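Local structure of tRNA(His) guanylyltransferase (Saccharomyces cerevisiae, 5XOX) at residues V26-K31 / F130-V135; L71-S76 / D145-R150. The protein adds a single guanosine to the 5' end of tRNA(His) by 3'-5' nucleotidyl transfer, using GTP, ATP and magnesium. All coordinates share one frame; numbering follows the deposited sequence.

Interaction 1 (V26-K31 / F130-V135). With MG (magnesium ion), chain I; GTP (guanosine-5'-triphosphate), chain G.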
loop_
_atom_site.group_PDB
_atom_site.type_symbol
_atom_site.label_atom_id
_atom_site.label_comp_id
_atom_site.label_asym_id
_atom_site.label_seq_id
_atom_site.Cartn_x
_atom_site.Cartn_y
_atom_site.Cartn_z
ATOM N N VAL A 26 9.991 4.754 14.256
ATOM C CA VAL A 26 9.183 3.700 14.833
ATOM C C VAL A 26 8.674 4.183 16.157
ATOM O O VAL A 26 9.452 4.354 17.095
ATOM C CB VAL A 26 9.945 2.390 14.997
ATOM C CG1 VAL A 26 9.036 1.384 15.649
ATOM C CG2 VAL A 26 10.421 1.871 13.629
ATOM N N ARG A 27 7.361 4.412 16.221
ATOM C CA ARG A 27 6.739 4.893 17.454
ATOM C C ARG A 27 6.002 3.762 18.184
ATOM O O ARG A 27 5.334 2.920 17.563
ATOM C CB ARG A 27 5.772 6.047 17.177
ATOM C CG ARG A 27 5.585 6.940 18.397
ATOM C CD ARG A 27 4.418 7.894 18.272
ATOM N NE ARG A 27 4.430 8.629 17.015
ATOM C CZ ARG A 27 3.441 8.614 16.117
ATOM N NH1 ARG A 27 2.336 7.911 16.353
ATOM N NH2 ARG A 27 3.547 9.331 14.993
ATOM N N ILE A 28 6.137 3.767 19.508
ATOM C CA ILE A 28 5.595 2.733 20.382
ATOM C C ILE A 28 4.654 3.320 21.443
ATOM O O ILE A 28 5.095 4.126 22.274
ATOM C CB ILE A 28 6.724 2.002 21.075
ATOM C CG1 ILE A 28 7.752 1.529 20.072
ATOM C CG2 ILE A 28 6.197 0.829 21.851
ATOM C CD1 ILE A 28 8.806 0.676 20.731
ATOM N N ASP A 29 3.381 2.925 21.435
ATOM C CA ASP A 29 2.400 3.479 22.382
ATOM C C ASP A 29 1.554 2.384 23.014
ATOM O O ASP A 29 0.747 1.753 22.324
ATOM C CB ASP A 29 1.501 4.514 21.671
ATOM C CG ASP A 29 0.596 5.297 22.632
ATOM O OD1 ASP A 29 -0.054 4.661 23.496
ATOM O OD2 ASP A 29 0.507 6.542 22.482
ATOM N N GLY A 30 1.710 2.187 24.323
ATOM C CA GLY A 30 1.079 1.058 24.964
ATOM C C GLY A 30 -0.434 1.117 24.957
ATOM O O GLY A 30 -0.980 2.129 25.403
ATOM N N LYS A 31 -1.119 0.074 24.453
ATOM C CA LYS A 31 -2.588 0.148 24.427
ATOM C C LYS A 31 -3.071 0.169 25.860
ATOM O O LYS A 31 -2.442 -0.396 26.763
ATOM C CB LYS A 31 -3.282 -0.976 23.599
ATOM C CG LYS A 31 -3.931 -0.525 22.185
ATOM C CD LYS A 31 -5.520 -0.516 22.154
ATOM C CE LYS A 31 -6.197 -0.243 20.744
ATOM N NZ LYS A 31 -7.753 -0.133 20.683
ATOM N N PHE A 130 2.049 -3.206 23.566
ATOM C CA PHE A 130 2.275 -1.902 22.969
ATOM C C PHE A 130 1.908 -1.892 21.462
ATOM O O PHE A 130 2.242 -2.817 20.720
ATOM C CB PHE A 130 3.741 -1.444 23.101
ATOM C CG PHE A 130 4.270 -1.362 24.536
ATOM C CD1 PHE A 130 3.495 -1.697 25.622
ATOM C CD2 PHE A 130 5.489 -0.745 24.793
ATOM C CE1 PHE A 130 3.978 -1.624 26.896
ATOM C CE2 PHE A 130 5.974 -0.611 26.090
ATOM C CZ PHE A 130 5.213 -1.052 27.138
ATOM N N ASP A 131 1.238 -0.839 21.007
ATOM C CA ASP A 131 1.070 -0.599 19.570
ATOM C C ASP A 131 2.363 -0.053 18.983
ATOM O O ASP A 131 2.998 0.815 19.586
ATOM C CB ASP A 131 -0.079 0.378 19.323
ATOM C CG ASP A 131 -0.279 0.691 17.863
ATOM O OD1 ASP A 131 0.696 0.615 17.098
ATOM O OD2 ASP A 131 -1.403 1.069 17.476
ATOM N N SER A 132 2.758 -0.554 17.815
ATOM C CA SER A 132 3.922 -0.012 17.128
ATOM C C SER A 132 3.587 0.468 15.693
ATOM O O SER A 132 2.615 0.018 15.080
ATOM C CB SER A 132 5.020 -1.050 17.116
ATOM O OG SER A 132 6.149 -0.510 16.483
ATOM N N ARG A 133 4.366 1.423 15.178
ATOM C CA ARG A 133 4.057 2.107 13.904
ATOM C C ARG A 133 5.288 2.537 13.194
ATOM O O ARG A 133 6.288 2.895 13.826
ATOM C CB ARG A 133 3.231 3.369 14.129
ATOM C CG ARG A 133 1.916 3.136 14.815
ATOM C CD ARG A 133 1.518 4.343 15.600
ATOM N NE ARG A 133 0.078 4.511 15.536
ATOM C CZ ARG A 133 -0.543 5.143 14.547
ATOM N NH1 ARG A 133 0.145 5.672 13.545
ATOM N NH2 ARG A 133 -1.855 5.252 14.559
ATOM N N CYS A 134 5.195 2.584 11.872
ATOM C CA CYS A 134 6.257 3.169 11.029
ATOM C C CYS A 134 5.885 4.435 10.240
ATOM O O CYS A 134 4.810 4.514 9.633
ATOM C CB CYS A 134 6.748 2.137 10.037
ATOM S SG CYS A 134 7.994 1.108 10.745
ATOM N N VAL A 135 6.764 5.430 10.232
ATOM C CA VAL A 135 6.487 6.628 9.429
ATOM C C VAL A 135 7.685 7.087 8.645
ATOM O O VAL A 135 8.798 7.132 9.179
ATOM C CB VAL A 135 5.973 7.797 10.277
ATOM C CG1 VAL A 135 5.517 8.900 9.346
ATOM C CG2 VAL A 135 4.791 7.360 11.184
HETATM MG MG MG I . -2.323 4.332 24.004
HETATM P PG GTP G . -4.662 4.070 23.661
HETATM O O1G GTP G . -5.803 3.054 23.649
HETATM O O2G GTP G . -3.611 3.611 22.671
HETATM O O3G GTP G . -5.209 5.389 23.173
HETATM O O3B GTP G . -3.894 4.281 25.095
HETATM P PB GTP G . -4.462 4.956 26.476
HETATM O O1B GTP G . -5.983 5.040 26.499
HETATM O O2B GTP G . -4.034 4.151 27.685
HETATM O O3A GTP G . -3.727 6.392 26.701
HETATM P PA GTP G . -2.554 6.989 25.757
HETATM O O1A GTP G . -1.452 5.955 25.721
HETATM O O2A GTP G . -3.058 7.339 24.380
HETATM O "O5'" GTP G . -2.043 8.364 26.420
HETATM C "C5'" GTP G . -0.994 8.394 27.366
HETATM C "C4'" GTP G . -1.476 7.770 28.679
HETATM O "O4'" GTP G . -0.376 7.205 29.361
HETATM C "C3'" GTP G . -2.147 8.706 29.684
HETATM O "O3'" GTP G . -3.559 8.616 29.619
HETATM C "C2'" GTP G . -1.696 8.167 31.027
HETATM O "O2'" GTP G . -2.839 7.670 31.683
HETATM C "C1'" GTP G . -0.669 7.067 30.731
HETATM N N9 GTP G . 0.606 7.313 31.418
HETATM C C8 GTP G . 1.840 7.401 30.821
HETATM N N7 GTP G . 2.775 7.643 31.780
HETATM C C5 GTP G . 2.155 7.692 32.990
HETATM C C6 GTP G . 2.605 7.910 34.300
HETATM O O6 GTP G . 3.798 8.108 34.544
HETATM N N1 GTP G . 1.690 7.903 35.344
HETATM C C2 GTP G . 0.332 7.689 35.101
HETATM N N2 GTP G . -0.574 7.675 36.091
HETATM N N3 GTP G . -0.094 7.481 33.799
HETATM C C4 GTP G . 0.791 7.479 32.766
#
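Strand 26-30 and strand 130-135 pair antiparallel along one side of the central sheet, in the palm-like ferredoxin core (beta-alpha-beta-beta-alpha-beta) of the enzyme; strand 130-137 is the outermost strand there within the chain. Arg27 and Arg133 form one hydrogen-bonded pair, Asp29 and Asp131 the next. Asp29 N donates to Asp131 O at 2.8 Å, nearly straight (165°), with the donor in the carbonyl plane, whereas Arg133 N reaches Arg27 O only weakly.

On one face, apolar Val26, Ile28, Phe130 and Cys134 meet helix 94-116; Ser132 lies there too, its OG satisfied by a hydrogen bond to Ala98 O. Ile28 places CG2 at the edge of the Phe130 ring, 3.4 Å from CD2, and Val26 CG2 packs on Cys134 SG at 3.8 Å. Gly30, without a side chain, lets the same ring come close to its CA. On the other face Arg27 and Arg133 run side by side, their guanidinium planes 29° apart and NH1 of Arg27 3.7 Å from CD of Arg133; Glu13 of the second subunit forms salt bridges to both.

Asp29, with CG anti to the backbone N (chi1 -171°), projects OD1 to a magnesium ion (2.4 Å), which GTP O2G, O3B and O1A also bind. Main-chain bonds to Asp131 from both N and O of Asp29 thus hold its backbone, placing OD1 at a metal whose positive charge probably offsets part of the triphosphate and carboxylate charge.

Interaction 2 (L71-S76 / D145-R150). With GTP (guanosine-5'-triphosphate), chain G.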
loop_
_atom_site.group_PDB
_atom_site.type_symbol
_atom_site.label_atom_id
_atom_site.label_comp_id
_atom_site.label_asym_id
_atom_site.label_seq_id
_atom_site.Cartn_x
_atom_site.Cartn_y
_atom_site.Cartn_z
ATOM N N LEU A 71 18.794 8.477 17.051
ATOM C CA LEU A 71 18.396 8.633 18.451
ATOM C C LEU A 71 16.946 8.249 18.679
ATOM O O LEU A 71 16.215 7.960 17.732
ATOM C CB LEU A 71 18.626 10.072 18.919
ATOM C CG LEU A 71 17.702 11.019 18.179
ATOM C CD1 LEU A 71 16.531 11.474 19.022
ATOM C CD2 LEU A 71 18.520 12.167 17.670
ATOM N N ALA A 72 16.553 8.266 19.953
ATOM C CA ALA A 72 15.204 7.925 20.373
ATOM C C ALA A 72 14.700 8.957 21.341
ATOM O O ALA A 72 15.493 9.487 22.107
ATOM C CB ALA A 72 15.183 6.590 21.008
ATOM N N PHE A 73 13.394 9.244 21.316
ATOM C CA PHE A 73 12.789 10.151 22.286
ATOM C C PHE A 73 11.476 9.620 22.876
ATOM O O PHE A 73 10.465 9.511 22.171
ATOM C CB PHE A 73 12.530 11.494 21.630
ATOM C CG PHE A 73 11.781 12.431 22.486
ATOM C CD1 PHE A 73 12.448 13.148 23.469
ATOM C CD2 PHE A 73 10.414 12.588 22.351
ATOM C CE1 PHE A 73 11.761 14.027 24.289
ATOM C CE2 PHE A 73 9.714 13.475 23.180
ATOM C CZ PHE A 73 10.392 14.192 24.146
ATOM N N GLY A 74 11.496 9.321 24.175
ATOM C CA GLY A 74 10.307 8.927 24.925
ATOM C C GLY A 74 9.584 9.998 25.749
ATOM O O GLY A 74 10.190 10.982 26.216
ATOM N N GLU A 75 8.283 9.779 25.949
ATOM C CA GLU A 75 7.420 10.707 26.670
ATOM C C GLU A 75 6.607 9.987 27.735
ATOM O O GLU A 75 6.879 10.145 28.909
ATOM C CB GLU A 75 6.446 11.417 25.730
ATOM C CG GLU A 75 5.419 12.247 26.458
ATOM C CD GLU A 75 4.314 12.803 25.551
ATOM O OE1 GLU A 75 3.205 13.134 26.078
ATOM O OE2 GLU A 75 4.532 12.831 24.316
ATOM N N SER A 76 5.592 9.212 27.376
ATOM C CA SER A 76 4.773 8.697 28.468
ATOM C C SER A 76 4.689 7.198 28.509
ATOM O O SER A 76 5.446 6.537 29.232
ATOM C CB SER A 76 3.351 9.252 28.386
ATOM O OG SER A 76 3.285 10.536 28.956
ATOM N N ASP A 145 11.304 18.385 12.847
ATOM C CA ASP A 145 10.007 18.895 13.242
ATOM C C ASP A 145 9.200 17.827 13.966
ATOM O O ASP A 145 8.395 18.149 14.819
ATOM C CB ASP A 145 9.263 19.428 12.014
ATOM C CG ASP A 145 9.833 20.766 11.543
ATOM O OD1 ASP A 145 11.021 21.020 11.850
ATOM O OD2 ASP A 145 9.116 21.569 10.905
ATOM N N TYR A 146 9.431 16.561 13.607
ATOM C CA TYR A 146 8.743 15.436 14.223
ATOM C C TYR A 146 9.104 15.450 15.659
ATOM O O TYR A 146 8.245 15.401 16.554
ATOM C CB TYR A 146 9.142 14.085 13.632
ATOM C CG TYR A 146 8.648 12.932 14.516
ATOM C CD1 TYR A 146 7.353 12.424 14.359
ATOM C CD2 TYR A 146 9.469 12.323 15.476
ATOM C CE1 TYR A 146 6.868 11.359 15.147
ATOM C CE2 TYR A 146 9.000 11.259 16.265
ATOM C CZ TYR A 146 7.694 10.790 16.091
ATOM O OH TYR A 146 7.188 9.764 16.854
ATOM N N LEU A 147 10.415 15.452 15.851
ATOM C CA LEU A 147 10.970 15.392 17.175
ATOM C C LEU A 147 10.471 16.587 17.978
ATOM O O LEU A 147 10.016 16.463 19.119
ATOM C CB LEU A 147 12.483 15.371 17.092
ATOM C CG LEU A 147 13.291 14.963 18.324
ATOM C CD1 LEU A 147 13.118 13.523 18.768
ATOM C CD2 LEU A 147 14.759 15.259 18.061
ATOM N N SER A 148 10.539 17.751 17.361
ATOM C CA SER A 148 10.053 18.954 17.985
ATOM C C SER A 148 8.583 18.779 18.413
ATOM O O SER A 148 8.234 18.942 19.567
ATOM C CB SER A 148 10.231 20.125 17.020
ATOM O OG SER A 148 11.543 20.142 16.471
ATOM N N TRP A 149 7.747 18.383 17.473
ATOM C CA TRP A 149 6.345 18.093 17.722
ATOM C C TRP A 149 6.158 17.253 18.979
ATOM O O TRP A 149 5.322 17.542 19.824
ATOM C CB TRP A 149 5.777 17.337 16.527
ATOM C CG TRP A 149 4.406 16.895 16.713
ATOM C CD1 TRP A 149 3.373 17.676 17.063
ATOM C CD2 TRP A 149 3.863 15.599 16.464
ATOM N NE1 TRP A 149 2.214 16.961 17.096
ATOM C CE2 TRP A 149 2.480 15.676 16.728
ATOM C CE3 TRP A 149 4.401 14.381 16.045
ATOM C CZ2 TRP A 149 1.620 14.578 16.607
ATOM C CZ3 TRP A 149 3.530 13.276 15.916
ATOM C CH2 TRP A 149 2.159 13.391 16.199
ATOM N N ARG A 150 6.980 16.225 19.107
ATOM C CA ARG A 150 6.942 15.420 20.312
ATOM C C ARG A 150 7.307 16.203 21.573
ATOM O O ARG A 150 6.480 16.327 22.479
ATOM C CB ARG A 150 7.860 14.219 20.166
ATOM C CG ARG A 150 7.470 13.317 19.014
ATOM C CD ARG A 150 5.963 13.242 18.816
ATOM N NE ARG A 150 5.241 12.647 19.935
ATOM C CZ ARG A 150 3.938 12.839 20.145
ATOM N NH1 ARG A 150 3.240 13.622 19.328
ATOM N NH2 ARG A 150 3.325 12.273 21.177
HETATM P PG GTP G . -4.662 4.070 23.661
HETATM O O1G GTP G . -5.803 3.054 23.649
HETATM O O2G GTP G . -3.611 3.611 22.671
HETATM O O3G GTP G . -5.209 5.389 23.173
HETATM O O3B GTP G . -3.894 4.281 25.095
HETATM P PB GTP G . -4.462 4.956 26.476
HETATM O O1B GTP G . -5.983 5.040 26.499
HETATM O O2B GTP G . -4.034 4.151 27.685
HETATM O O3A GTP G . -3.727 6.392 26.701
HETATM P PA GTP G . -2.554 6.989 25.757
HETATM O O1A GTP G . -1.452 5.955 25.721
HETATM O O2A GTP G . -3.058 7.339 24.380
HETATM O "O5'" GTP G . -2.043 8.364 26.420
HETATM C "C5'" GTP G . -0.994 8.394 27.366
HETATM C "C4'" GTP G . -1.476 7.770 28.679
HETATM O "O4'" GTP G . -0.376 7.205 29.361
HETATM C "C3'" GTP G . -2.147 8.706 29.684
HETATM O "O3'" GTP G . -3.559 8.616 29.619
HETATM C "C2'" GTP G . -1.696 8.167 31.027
HETATM O "O2'" GTP G . -2.839 7.670 31.683
HETATM C "C1'" GTP G . -0.669 7.067 30.731
HETATM N N9 GTP G . 0.606 7.313 31.418
HETATM C C8 GTP G . 1.840 7.401 30.821
HETATM N N7 GTP G . 2.775 7.643 31.780
HETATM C C5 GTP G . 2.155 7.692 32.990
HETATM C C6 GTP G . 2.605 7.910 34.300
HETATM O O6 GTP G . 3.798 8.108 34.544
HETATM N N1 GTP G . 1.690 7.903 35.344
HETATM C C2 GTP G . 0.332 7.689 35.101
HETATM N N2 GTP G . -0.574 7.675 36.091
HETATM N N3 GTP G . -0.094 7.481 33.799
HETATM C C4 GTP G . 0.791 7.479 32.766
#
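Arg150, on helix 140-171, begins its contact with Phe73 at CB, which lies 3.6 Å from CE2 and 3.7 Å from CD2 of that ring. CG sits beside the backbone N (chi1 -60°) and passes over one face of the Tyr146 ring, toward its rim; bends at chi2 and chi3 then turn the chain across the helix. At the tip the branches part: NH1 lies over one face of the Trp149 ring, while NH2 makes a salt bridge to Glu75 OE2 at 3.4 Å and another to Glu78. Long and flexible, arginine can thus cover aromatic rings and still meet acids beside the GTP pocket.

Here helix 140-171, which follows the last strand of the palm-like core, packs on the sheet at strand 71-74, the axes 9.8 Å apart and only 23° from parallel. Leu147 adds a branched apolar tip, its CD1 3.6 Å from Phe73 CB and 4.0 Å from Leu71 CD1. Replacing Phe73 with an alanine would probably open a gap between strand and helix, leaving Arg150 CB without the ring it packs on. Past the strand, Ser76 brings its small CB to 3.4 Å from C8 of the GTP base.

Along the chain the segments alternate: 26-31, 71-76, 130-135, then 145-150, so the two contacts cross one another in sequence. Their centres lie 13 Å apart on the same antiparallel sheet, where strand 78-83 separates strands 23-30 and 69-74. Strand 130-137 of interaction 1 leads almost directly into helix 140-171 of interaction 2. The two meet where Arg27 NE makes a probable hydrogen bond to Tyr146 OH, at 3.0 Å. Both also reach GTP, interaction 1 at the triphosphate and interaction 2 at the base, and both touch the second subunit, so sheet, helix, nucleotide pocket and tetramer interface are joined within one compact region.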